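Local coordinates for protein glycoside transferase (PDB 6R2M) that probably acts as an extracellular glycoside hydrolase that cleaves the exopolysaccharide of Listeria monocytogenes, at residues 181-186 with 197-202; 187-192 with 231-236; 217-220 with 226-229. All coordinates share one frame; numbering follows the deposited sequence.

Contact 1. Residues 181-186 with 197-202; sequences IQTVNA and EQFQYA
F199 and V184 bring strand 198-200 against the C-terminal end of helix 179-183, where V184 is the first residue to leave helical geometry. From CB, which also packs on T191, the F199 side chain leads toward 181-186; with CG opposite the carbonyl carbon (chi1 -66°), the ring turns one face to the chain where it leaves the helix. F199 CD1 lies 4.0 Å from V184 CG2. One atom further, F199 CE1 meets V184 CB at 3.7 Å, while V184 CA sits over the ring face, 4.1 Å from its centroid, in a CH-pi contact. The strand is an outermost one of a three-stranded antiparallel sheet and forms a beta-hairpin with 193-195, so F199 reaches from the edge of that sheet to the helix end. At the far end of the ring, F199 CZ approaches T183 OG1 at 3.5 Å. This hydroxyl lies in the ring plane, at its edge, and has its polar partner within its own helix, L179 O. Further along, a water links N185 and Y201, which do not touch each other: it donates to N185 O at 3.0 Å and lies 2.8 Å from Y201 OH.

Contact 2. Residues 187-192 with 231-236; sequences DPFFTE and DNFLQT
P188 and F233 have the closest CA atoms of the irregular loop 187-192 and helix segment 231-236, 6.4 Å apart. The peptide bond before P188 is cis, and the resulting cis-proline bend is closed by a hydrogen bond of 3.0 Å from D187 N to F189 O. The bend presents P188 and F189 together to one turn of the helix, where the main interaction is a T-shaped aromatic stack. F233 directs its CB toward the loop and carries CG anti to the backbone N (chi1 178°), which swings its ring out from the helix to meet the bend. The ring of F189 points an edge at the face of F233, with centroids 4.8 Å apart and planes inclined at 68°. The approach is off-centre: F189 CE1 stands 3.6 Å from F233 CE2, and F189 CZ comes to 3.7 Å from F233 CZ, so the edge bears on the outer rim of the face rather than on its middle. A second edge-to-face pair links F233 to Y248, while F189 also packs on V207 and on Q212 of helix 209-223, so the pair is buried where the loop, helices 209-223 and 228-241 and strand 206-208 come together. P188 touches both rings. Its CG rides over a face of the F189 ring, offset toward the rim, and meets the F233 ring obliquely. No hydrogen bond joins the two segments, and the union is entirely apolar. Nearer the backbone, P188 CB rests against F233 CB at 4.0 Å.

Contact 3. Residues 217-220 with 226-229; sequences MAYF and VEPN
Y219 and F220 both hold CG anti to the backbone N (chi1 -170° and 180°), and these torsions send the Y219 ring to E227 and the F220 ring to V226, the two residues that lead into helix 228-241. The contact thus closes a short connection between two helices, consistent with the helical hairpins of an (alpha/alpha)6 barrel, as in related glycoside hydrolases. E227 lies with its CB over one face of the Y219 ring, 3.9 Å from the centroid, in a CH-pi contact. The aliphatic run continues across the ring, E227 CG reaching Y219 CZ at 3.7 Å, before the chain bends at chi2 and carries the carboxylate away. F220 instead meets the loop with its ring edge: V226 N lies near the ring plane, 3.8 Å from F220 CD2, and V226 CG1 touches the same carbon. E227 occupies the N-cap position of helix 228-241. Its OE1 accepts from F230 N and, weakly, from N229 N, while OE2 takes A186 N; these donors, together with the helix N-terminus, would probably favour the charged carboxylate. OE2 also receives N229 ND2 on its syn side, at 3.0 Å and with an N-H...O angle of 157°.

All three contacts rely on aromatic rings and have no direct hydrogen bond between their segments, but their chemistry differs with depth. Contact 2 is buried and purely apolar, whereas contacts 1 and 3 are partly buried and combine ring packing with polar groups: a hydroxyl at the ring edge and a separate bridging water in contact 1, and in contact 3 a glutamate whose carboxylate caps a helix. Contacts 2 and 3 both use helix 228-241, one along its flank and the other at its N-terminus. Contact 1 instead joins the end of helix 179-183 to edge strand 198-200. A probable hydrogen bond from A202 N to E192 OE1 ties it to contact 2, and a backbone N-H of 181-186 joins it to the cap of contact 3.

Contact 1. Residues 181-186 with 197-202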
ATOM      1  N   ILE A 181     -16.830  -2.567  -1.305  1.00  6.48           N
ATOM      2  CA  ILE A 181     -16.151  -3.518  -0.427  1.00  7.53           C
ATOM      3  C   ILE A 181     -17.121  -4.207   0.531  1.00  9.82           C
ATOM      4  O   ILE A 181     -16.818  -5.293   1.044  1.00  8.64           O
ATOM      5  CB  ILE A 181     -14.998  -2.807   0.314  1.00  7.70           C
ATOM      6  CG1 ILE A 181     -14.005  -3.808   0.916  1.00  9.88           C
ATOM      7  CG2 ILE A 181     -15.530  -1.858   1.381  1.00  9.82           C
ATOM      8  CD1 ILE A 181     -13.241  -4.636  -0.118  1.00  9.06           C
ATOM      9  N   GLN A 182     -18.294  -3.626   0.765  1.00  7.71           N
ATOM     10  CA  GLN A 182     -19.301  -4.300   1.578  1.00  8.31           C
ATOM     11  C   GLN A 182     -19.978  -5.445   0.844  1.00  9.65           C
ATOM     12  O   GLN A 182     -20.501  -6.351   1.506  1.00 12.69           O
ATOM     13  CB  GLN A 182     -20.377  -3.314   2.026  1.00 11.29           C
ATOM     14  CG  GLN A 182     -19.920  -2.357   3.102  1.00 11.42           C
ATOM     15  CD  GLN A 182     -20.884  -1.188   3.286  1.00 13.39           C
ATOM     16  OE1 GLN A 182     -21.835  -1.035   2.525  1.00 13.41           O
ATOM     17  NE2 GLN A 182     -20.629  -0.357   4.290  1.00 16.37           N
ATOM     18  N   THR A 183     -19.981  -5.431  -0.485  1.00  7.35           N
ATOM     19  CA  THR A 183     -20.801  -6.363  -1.254  1.00  9.49           C
ATOM     20  C   THR A 183     -20.001  -7.286  -2.168  1.00 11.86           C
ATOM     21  O   THR A 183     -20.596  -8.163  -2.809  1.00 11.37           O
ATOM     22  CB  THR A 183     -21.847  -5.594  -2.073  1.00  8.78           C
ATOM     23  OG1 THR A 183     -21.215  -4.653  -2.955  1.00 11.12           O
ATOM     24  CG2 THR A 183     -22.767  -4.819  -1.140  1.00 12.18           C
ATOM     25  N   VAL A 184     -18.676  -7.130  -2.236  1.00  8.67           N
ATOM     26  CA  VAL A 184     -17.860  -8.005  -3.072  1.00  8.97           C
ATOM     27  C   VAL A 184     -17.863  -9.419  -2.498  1.00  7.52           C
ATOM     28  O   VAL A 184     -17.984  -9.625  -1.278  1.00  9.96           O
ATOM     29  CB  VAL A 184     -16.425  -7.445  -3.187  1.00  8.81           C
ATOM     30  CG1 VAL A 184     -15.714  -7.502  -1.843  1.00  9.22           C
ATOM     31  CG2 VAL A 184     -15.623  -8.185  -4.245  1.00  8.83           C
ATOM     32  N   ASN A 185     -17.756 -10.406  -3.393  1.00  7.72           N
ATOM     33  CA  ASN A 185     -17.622 -11.811  -3.043  1.00 13.40           C
ATOM     34  C   ASN A 185     -16.272 -12.338  -3.509  1.00  8.64           C
ATOM     35  O   ASN A 185     -15.663 -11.809  -4.441  1.00  9.07           O
ATOM     36  CB  ASN A 185     -18.733 -12.659  -3.687  1.00 12.35           C
ATOM     37  CG  ASN A 185     -20.091 -12.328  -3.138  1.00 15.19           C
ATOM     38  OD1 ASN A 185     -20.238 -12.098  -1.937  1.00 15.02           O
ATOM     39  ND2 ASN A 185     -21.086 -12.269  -4.006  1.00 20.00           N
ATOM     40  N   ALA A 186     -15.811 -13.388  -2.836  1.00  8.51           N
ATOM     41  CA  ALA A 186     -14.658 -14.167  -3.276  1.00  7.61           C
ATOM     42  C   ALA A 186     -15.097 -15.606  -3.531  1.00  9.60           C
ATOM     43  O   ALA A 186     -15.906 -16.154  -2.780  1.00  9.68           O
ATOM     44  CB  ALA A 186     -13.539 -14.124  -2.230  1.00  8.54           C
ATOM     45  N   GLU A 197     -21.420  -0.233 -11.467  1.00 16.09           N
ATOM     46  CA  GLU A 197     -22.168  -0.847 -10.372  1.00 15.70           C
ATOM     47  C   GLU A 197     -22.129  -2.381 -10.396  1.00 15.87           C
ATOM     48  O   GLU A 197     -22.941  -3.034  -9.730  1.00 21.71           O
ATOM     49  CB  GLU A 197     -23.613  -0.332 -10.354  1.00 25.05           C
ATOM     50  CG  GLU A 197     -23.675   1.197 -10.396  1.00 21.84           C
ATOM     51  CD  GLU A 197     -25.089   1.742 -10.435  1.00 34.02           C
ATOM     52  OE1 GLU A 197     -25.852   1.489  -9.479  1.00 36.34           O
ATOM     53  OE2 GLU A 197     -25.436   2.432 -11.418  1.00 44.80           O
ATOM     54  N   GLN A 198     -21.175  -2.975 -11.118  1.00 13.40           N
ATOM     55  CA  GLN A 198     -21.010  -4.421 -11.177  1.00 12.63           C
ATOM     56  C   GLN A 198     -19.556  -4.779 -10.898  1.00 12.22           C
ATOM     57  O   GLN A 198     -18.657  -3.940 -10.983  1.00 13.02           O
ATOM     58  CB  GLN A 198     -21.416  -4.990 -12.543  1.00 20.90           C
ATOM     59  CG  GLN A 198     -22.890  -4.860 -12.866  1.00 25.78           C
ATOM     60  CD  GLN A 198     -23.135  -4.868 -14.360  1.00 33.08           C
ATOM     61  OE1 GLN A 198     -23.269  -5.926 -14.973  1.00 40.51           O
ATOM     62  NE2 GLN A 198     -23.185  -3.680 -14.957  1.00 33.81           N
ATOM     63  N   PHE A 199     -19.329  -6.051 -10.600  1.00 11.15           N
ATOM     64  CA  PHE A 199     -18.000  -6.571 -10.310  1.00 10.90           C
ATOM     65  C   PHE A 199     -17.488  -7.401 -11.474  1.00 15.20           C
ATOM     66  O   PHE A 199     -18.251  -8.144 -12.103  1.00 15.18           O
ATOM     67  CB  PHE A 199     -18.009  -7.440  -9.060  1.00  9.69           C
ATOM     68  CG  PHE A 199     -18.311  -6.695  -7.797  1.00  9.89           C
ATOM     69  CD1 PHE A 199     -17.313  -5.992  -7.136  1.00 10.01           C
ATOM     70  CD2 PHE A 199     -19.586  -6.711  -7.258  1.00 11.41           C
ATOM     71  CE1 PHE A 199     -17.591  -5.330  -5.953  1.00  7.95           C
ATOM     72  CE2 PHE A 199     -19.871  -6.042  -6.078  1.00 12.46           C
ATOM     73  CZ  PHE A 199     -18.866  -5.354  -5.421  1.00 10.64           C
ATOM     74  N   GLN A 200     -16.189  -7.296 -11.731  1.00 10.01           N
ATOM     75  CA  GLN A 200     -15.531  -8.108 -12.740  1.00 12.04           C
ATOM     76  C   GLN A 200     -14.126  -8.441 -12.258  1.00 10.58           C
ATOM     77  O   GLN A 200     -13.582  -7.785 -11.366  1.00 10.20           O
ATOM     78  CB  GLN A 200     -15.471  -7.377 -14.090  1.00 18.08           C
ATOM     79  CG  GLN A 200     -14.593  -6.129 -14.062  1.00 25.75           C
ATOM     80  CD  GLN A 200     -15.346  -4.818 -14.265  1.00 34.99           C
ATOM     81  OE1 GLN A 200     -16.369  -4.562 -13.625  1.00 32.23           O
ATOM     82  NE2 GLN A 200     -14.803  -3.956 -15.125  1.00 38.11           N
ATOM     83  N   TYR A 201     -13.551  -9.487 -12.844  1.00 13.65           N
ATOM     84  CA  TYR A 201     -12.168  -9.829 -12.546  1.00 11.18           C
ATOM     85  C   TYR A 201     -11.221  -8.973 -13.379  1.00 11.82           C
ATOM     86  O   TYR A 201     -11.546  -8.518 -14.479  1.00 11.79           O
ATOM     87  CB  TYR A 201     -11.893 -11.322 -12.786  1.00 11.72           C
ATOM     88  CG  TYR A 201     -12.544 -12.256 -11.762  1.00 12.20           C
ATOM     89  CD1 TYR A 201     -11.999 -12.429 -10.489  1.00 13.20           C
ATOM     90  CD2 TYR A 201     -13.705 -12.958 -12.075  1.00 10.32           C
ATOM     91  CE1 TYR A 201     -12.602 -13.272  -9.555  1.00 12.51           C
ATOM     92  CE2 TYR A 201     -14.298 -13.806 -11.163  1.00 14.21           C
ATOM     93  CZ  TYR A 201     -13.739 -13.970  -9.907  1.00 17.55           C
ATOM     94  OH  TYR A 201     -14.339 -14.814  -8.993  1.00 13.51           O
ATOM     95  N   ALA A 202     -10.029  -8.752 -12.830  1.00  8.53           N
ATOM     96  CA  ALA A 202      -9.058  -7.889 -13.484  1.00 11.33           C
ATOM     97  C   ALA A 202      -8.478  -8.542 -14.730  1.00 11.63           C
ATOM     98  O   ALA A 202      -8.107  -7.843 -15.684  1.00 13.49           O
ATOM     99  CB  ALA A 202      -7.941  -7.536 -12.503  1.00 11.56           C
TER
HETATM  100  O   HOH W   1     -15.716 -13.690  -6.778  1.00 16.78           O

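Contact 2. Residues 187-192 with 231-236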
ATOM      1  N   ASP A 187     -14.580 -16.220  -4.605  1.00  9.15           N
ATOM      2  CA  ASP A 187     -15.062 -17.569  -4.929  1.00 10.27           C
ATOM      3  C   ASP A 187     -14.032 -18.460  -5.625  1.00 11.83           C
ATOM      4  O   ASP A 187     -14.316 -19.018  -6.697  1.00 13.89           O
ATOM      5  CB  ASP A 187     -16.322 -17.466  -5.791  1.00 11.48           C
ATOM      6  CG  ASP A 187     -17.122 -18.760  -5.821  1.00 25.74           C
ATOM      7  OD1 ASP A 187     -17.050 -19.536  -4.844  1.00 25.13           O
ATOM      8  OD2 ASP A 187     -17.811 -19.007  -6.839  1.00 26.40           O
ATOM      9  N   PRO A 188     -12.845 -18.672  -5.036  1.00  8.52           N
ATOM     10  CA  PRO A 188     -12.390 -18.188  -3.727  1.00  8.35           C
ATOM     11  C   PRO A 188     -11.625 -16.864  -3.806  1.00  9.46           C
ATOM     12  O   PRO A 188     -11.184 -16.374  -2.769  1.00  9.58           O
ATOM     13  CB  PRO A 188     -11.474 -19.320  -3.253  1.00  7.60           C
ATOM     14  CG  PRO A 188     -10.830 -19.774  -4.531  1.00 11.06           C
ATOM     15  CD  PRO A 188     -11.863 -19.597  -5.633  1.00 10.37           C
ATOM     16  N   PHE A 189     -11.477 -16.303  -5.007  1.00  5.81           N
ATOM     17  CA  PHE A 189     -10.783 -15.039  -5.198  1.00  7.23           C
ATOM     18  C   PHE A 189     -11.777 -13.906  -5.388  1.00  6.96           C
ATOM     19  O   PHE A 189     -12.867 -14.094  -5.930  1.00  7.46           O
ATOM     20  CB  PHE A 189      -9.853 -15.108  -6.405  1.00  7.35           C
ATOM     21  CG  PHE A 189      -8.907 -16.265  -6.362  1.00  7.19           C
ATOM     22  CD1 PHE A 189      -7.838 -16.270  -5.468  1.00  7.99           C
ATOM     23  CD2 PHE A 189      -9.076 -17.345  -7.223  1.00  9.34           C
ATOM     24  CE1 PHE A 189      -6.955 -17.344  -5.425  1.00  9.99           C
ATOM     25  CE2 PHE A 189      -8.189 -18.419  -7.186  1.00 12.65           C
ATOM     26  CZ  PHE A 189      -7.131 -18.409  -6.284  1.00 10.15           C
ATOM     27  N   PHE A 190     -11.373 -12.721  -4.943  1.00  7.05           N
ATOM     28  CA  PHE A 190     -12.204 -11.534  -5.090  1.00  7.60           C
ATOM     29  C   PHE A 190     -12.233 -11.081  -6.543  1.00  7.73           C
ATOM     30  O   PHE A 190     -11.205 -11.103  -7.233  1.00  8.64           O
ATOM     31  CB  PHE A 190     -11.655 -10.385  -4.253  1.00  6.78           C
ATOM     32  CG  PHE A 190     -11.764 -10.584  -2.777  1.00  6.49           C
ATOM     33  CD1 PHE A 190     -12.921 -10.244  -2.103  1.00  8.34           C
ATOM     34  CD2 PHE A 190     -10.675 -11.060  -2.041  1.00  7.44           C
ATOM     35  CE1 PHE A 190     -13.006 -10.397  -0.731  1.00  6.25           C
ATOM     36  CE2 PHE A 190     -10.762 -11.223  -0.667  1.00  7.17           C
ATOM     37  CZ  PHE A 190     -11.917 -10.889  -0.014  1.00  6.95           C
ATOM     38  N   THR A 191     -13.409 -10.631  -6.991  1.00  7.57           N
ATOM     39  CA  THR A 191     -13.491  -9.812  -8.196  1.00  9.41           C
ATOM     40  C   THR A 191     -12.844  -8.470  -7.902  1.00  9.46           C
ATOM     41  O   THR A 191     -13.306  -7.746  -7.014  1.00  9.69           O
ATOM     42  CB  THR A 191     -14.943  -9.583  -8.598  1.00  9.23           C
ATOM     43  OG1 THR A 191     -15.671  -9.163  -7.443  1.00  8.24           O
ATOM     44  CG2 THR A 191     -15.561 -10.837  -9.167  1.00 11.68           C
ATOM     45  N   GLU A 192     -11.797  -8.126  -8.642  1.00  8.01           N
ATOM     46  CA  GLU A 192     -10.990  -6.978  -8.255  1.00  6.10           C
ATOM     47  C   GLU A 192     -11.563  -5.646  -8.702  1.00 10.11           C
ATOM     48  O   GLU A 192     -11.165  -4.611  -8.156  1.00 10.05           O
ATOM     49  CB  GLU A 192      -9.580  -7.101  -8.835  1.00  8.84           C
ATOM     50  CG  GLU A 192      -8.836  -8.339  -8.363  1.00 11.05           C
ATOM     51  CD  GLU A 192      -8.911  -9.494  -9.352  1.00 12.31           C
ATOM     52  OE1 GLU A 192      -9.894  -9.574 -10.119  1.00 12.08           O
ATOM     53  OE2 GLU A 192      -7.970 -10.323  -9.370  1.00 12.30           O
ATOM     54  N   ASP A 231     -10.489 -16.606   2.933  1.00  7.66           N
ATOM     55  CA  ASP A 231      -9.758 -17.012   4.124  1.00  7.70           C
ATOM     56  C   ASP A 231      -9.486 -18.506   4.095  1.00  7.21           C
ATOM     57  O   ASP A 231      -8.369 -18.941   4.391  1.00  6.59           O
ATOM     58  CB  ASP A 231     -10.530 -16.626   5.382  1.00  7.41           C
ATOM     59  CG  ASP A 231      -9.709 -16.793   6.649  1.00 14.43           C
ATOM     60  OD1 ASP A 231      -8.679 -16.110   6.788  1.00 11.32           O
ATOM     61  OD2 ASP A 231     -10.089 -17.617   7.506  1.00 16.81           O
ATOM     62  N   ASN A 232     -10.476 -19.301   3.668  1.00  7.24           N
ATOM     63  CA  ASN A 232     -10.277 -20.741   3.590  1.00  8.69           C
ATOM     64  C   ASN A 232      -9.219 -21.101   2.555  1.00  6.65           C
ATOM     65  O   ASN A 232      -8.398 -21.999   2.785  1.00  9.25           O
ATOM     66  CB  ASN A 232     -11.586 -21.446   3.258  1.00  8.29           C
ATOM     67  CG  ASN A 232     -11.380 -22.911   2.942  1.00  9.65           C
ATOM     68  OD1 ASN A 232     -11.434 -23.321   1.780  1.00 13.46           O
ATOM     69  ND2 ASN A 232     -11.116 -23.708   3.975  1.00  8.71           N
ATOM     70  N   PHE A 233      -9.209 -20.416   1.412  1.00  7.96           N
ATOM     71  CA  PHE A 233      -8.165 -20.672   0.430  1.00  7.31           C
ATOM     72  C   PHE A 233      -6.786 -20.461   1.051  1.00  6.79           C
ATOM     73  O   PHE A 233      -5.885 -21.282   0.883  1.00  9.04           O
ATOM     74  CB  PHE A 233      -8.347 -19.764  -0.787  1.00  9.07           C
ATOM     75  CG  PHE A 233      -7.278 -19.943  -1.818  1.00 10.33           C
ATOM     76  CD1 PHE A 233      -7.302 -21.026  -2.663  1.00 13.95           C
ATOM     77  CD2 PHE A 233      -6.243 -19.025  -1.930  1.00 14.05           C
ATOM     78  CE1 PHE A 233      -6.305 -21.207  -3.616  1.00 15.46           C
ATOM     79  CE2 PHE A 233      -5.243 -19.195  -2.888  1.00 16.34           C
ATOM     80  CZ  PHE A 233      -5.283 -20.287  -3.725  1.00 13.98           C
ATOM     81  N   LEU A 234      -6.605 -19.355   1.767  1.00  7.58           N
ATOM     82  CA  LEU A 234      -5.311 -19.090   2.390  1.00  7.99           C
ATOM     83  C   LEU A 234      -4.939 -20.192   3.364  1.00  9.85           C
ATOM     84  O   LEU A 234      -3.803 -20.680   3.364  1.00 10.56           O
ATOM     85  CB  LEU A 234      -5.329 -17.730   3.097  1.00  6.94           C
ATOM     86  CG  LEU A 234      -5.494 -16.474   2.239  1.00  6.52           C
ATOM     87  CD1 LEU A 234      -5.513 -15.242   3.128  1.00  7.12           C
ATOM     88  CD2 LEU A 234      -4.401 -16.353   1.185  1.00  7.76           C
ATOM     89  N   GLN A 235      -5.894 -20.601   4.206  1.00  8.61           N
ATOM     90  CA  GLN A 235      -5.611 -21.623   5.207  1.00 12.61           C
ATOM     91  C   GLN A 235      -5.236 -22.946   4.557  1.00 10.04           C
ATOM     92  O   GLN A 235      -4.296 -23.621   5.002  1.00 11.61           O
ATOM     93  CB  GLN A 235      -6.811 -21.790   6.140  1.00 12.83           C
ATOM     94  CG  GLN A 235      -6.959 -20.643   7.138  1.00 18.63           C
ATOM     95  CD  GLN A 235      -8.261 -20.703   7.909  1.00 28.11           C
ATOM     96  OE1 GLN A 235      -9.086 -21.589   7.684  1.00 28.31           O
ATOM     97  NE2 GLN A 235      -8.456 -19.754   8.823  1.00 20.83           N
ATOM     98  N   THR A 236      -5.947 -23.338   3.494  1.00  7.43           N
ATOM     99  CA  THR A 236      -5.679 -24.641   2.892  1.00 11.17           C
ATOM    100  C   THR A 236      -4.382 -24.639   2.086  1.00 11.32           C
ATOM    101  O   THR A 236      -3.694 -25.666   2.024  1.00 12.58           O
ATOM    102  CB  THR A 236      -6.858 -25.088   2.022  1.00 15.74           C
ATOM    103  OG1 THR A 236      -7.040 -24.176   0.925  1.00 14.53           O
ATOM    104  CG2 THR A 236      -8.137 -25.156   2.846  1.00 13.73           C
TER

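Contact 3. Residues 217-220 with 226-229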
ATOM      1  N   MET A 217      -7.784  -7.413   3.196  1.00  5.71           N
ATOM      2  CA  MET A 217      -7.597  -6.558   4.361  1.00  5.22           C
ATOM      3  C   MET A 217      -8.618  -5.423   4.395  1.00  8.31           C
ATOM      4  O   MET A 217      -9.143  -5.093   5.462  1.00  8.69           O
ATOM      5  CB  MET A 217      -6.166  -6.026   4.387  1.00  7.59           C
ATOM      6  CG  MET A 217      -5.251  -7.075   4.996  1.00 13.58           C
ATOM      7  SD  MET A 217      -3.581  -6.524   5.304  1.00 25.63           S
ATOM      8  CE  MET A 217      -3.127  -6.308   3.643  1.00  9.09           C
ATOM      9  N   ALA A 218      -8.921  -4.821   3.244  1.00  6.65           N
ATOM     10  CA  ALA A 218      -9.961  -3.797   3.208  1.00  9.92           C
ATOM     11  C   ALA A 218     -11.314  -4.390   3.569  1.00  9.58           C
ATOM     12  O   ALA A 218     -12.125  -3.748   4.243  1.00  8.79           O
ATOM     13  CB  ALA A 218     -10.016  -3.153   1.825  1.00  7.62           C
ATOM     14  N   TYR A 219     -11.581  -5.606   3.100  1.00  7.54           N
ATOM     15  CA  TYR A 219     -12.822  -6.286   3.443  1.00  7.28           C
ATOM     16  C   TYR A 219     -12.971  -6.415   4.952  1.00  7.78           C
ATOM     17  O   TYR A 219     -14.030  -6.110   5.514  1.00  7.40           O
ATOM     18  CB  TYR A 219     -12.849  -7.661   2.782  1.00  5.37           C
ATOM     19  CG  TYR A 219     -14.172  -8.349   2.870  1.00  8.13           C
ATOM     20  CD1 TYR A 219     -14.509  -9.112   3.985  1.00  8.62           C
ATOM     21  CD2 TYR A 219     -15.086  -8.259   1.835  1.00  8.92           C
ATOM     22  CE1 TYR A 219     -15.715  -9.763   4.055  1.00  6.38           C
ATOM     23  CE2 TYR A 219     -16.299  -8.896   1.894  1.00 10.83           C
ATOM     24  CZ  TYR A 219     -16.610  -9.642   3.011  1.00 10.03           C
ATOM     25  OH  TYR A 219     -17.819 -10.279   3.053  1.00 11.34           O
ATOM     26  N   PHE A 220     -11.931  -6.910   5.617  1.00  7.04           N
ATOM     27  CA  PHE A 220     -11.995  -7.058   7.064  1.00  8.99           C
ATOM     28  C   PHE A 220     -12.118  -5.706   7.746  1.00  8.43           C
ATOM     29  O   PHE A 220     -12.887  -5.545   8.702  1.00 11.45           O
ATOM     30  CB  PHE A 220     -10.761  -7.783   7.582  1.00  8.99           C
ATOM     31  CG  PHE A 220     -10.772  -7.975   9.066  1.00  9.08           C
ATOM     32  CD1 PHE A 220      -9.975  -7.190   9.883  1.00 11.64           C
ATOM     33  CD2 PHE A 220     -11.587  -8.935   9.645  1.00 11.22           C
ATOM     34  CE1 PHE A 220      -9.993  -7.357  11.264  1.00 13.54           C
ATOM     35  CE2 PHE A 220     -11.598  -9.108  11.019  1.00 14.78           C
ATOM     36  CZ  PHE A 220     -10.798  -8.320  11.826  1.00 15.65           C
ATOM     37  N   VAL A 226     -13.839 -11.644   8.143  1.00  9.93           N
ATOM     38  CA  VAL A 226     -13.131 -12.023   6.931  1.00  7.79           C
ATOM     39  C   VAL A 226     -14.115 -12.574   5.917  1.00  7.57           C
ATOM     40  O   VAL A 226     -15.174 -13.123   6.256  1.00 13.38           O
ATOM     41  CB  VAL A 226     -12.005 -13.041   7.205  1.00 10.63           C
ATOM     42  CG1 VAL A 226     -10.902 -12.429   8.059  1.00 12.13           C
ATOM     43  CG2 VAL A 226     -12.559 -14.311   7.842  1.00 17.11           C
ATOM     44  N   GLU A 227     -13.743 -12.444   4.656  1.00  5.61           N
ATOM     45  CA  GLU A 227     -14.463 -13.134   3.606  1.00  8.70           C
ATOM     46  C   GLU A 227     -14.067 -14.595   3.727  1.00  8.25           C
ATOM     47  O   GLU A 227     -12.875 -14.909   3.595  1.00  7.03           O
ATOM     48  CB  GLU A 227     -14.102 -12.573   2.228  1.00  7.94           C
ATOM     49  CG  GLU A 227     -15.239 -12.602   1.234  1.00  8.42           C
ATOM     50  CD  GLU A 227     -15.552 -14.003   0.715  1.00 10.12           C
ATOM     51  OE1 GLU A 227     -14.746 -14.929   0.921  1.00 10.37           O
ATOM     52  OE2 GLU A 227     -16.635 -14.164   0.096  1.00 10.23           O
ATOM     53  N   PRO A 228     -15.000 -15.509   4.018  1.00  9.52           N
ATOM     54  CA  PRO A 228     -14.591 -16.865   4.417  1.00  6.96           C
ATOM     55  C   PRO A 228     -14.067 -17.720   3.285  1.00  8.34           C
ATOM     56  O   PRO A 228     -13.308 -18.661   3.552  1.00  8.48           O
ATOM     57  CB  PRO A 228     -15.882 -17.466   5.001  1.00  8.58           C
ATOM     58  CG  PRO A 228     -16.975 -16.737   4.294  1.00  8.07           C
ATOM     59  CD  PRO A 228     -16.457 -15.320   4.119  1.00  9.91           C
ATOM     60  N   ASN A 229     -14.446 -17.434   2.039  1.00  6.31           N
ATOM     61  CA  ASN A 229     -13.952 -18.217   0.920  1.00  7.23           C
ATOM     62  C   ASN A 229     -12.491 -17.914   0.656  1.00  7.90           C
ATOM     63  O   ASN A 229     -11.687 -18.827   0.446  1.00  8.24           O
ATOM     64  CB  ASN A 229     -14.789 -17.923  -0.319  1.00  6.80           C
ATOM     65  CG  ASN A 229     -16.239 -18.189  -0.075  1.00  9.35           C
ATOM     66  OD1 ASN A 229     -16.632 -19.347   0.029  1.00 13.15           O
ATOM     67  ND2 ASN A 229     -17.039 -17.130   0.063  1.00 10.75           N
TER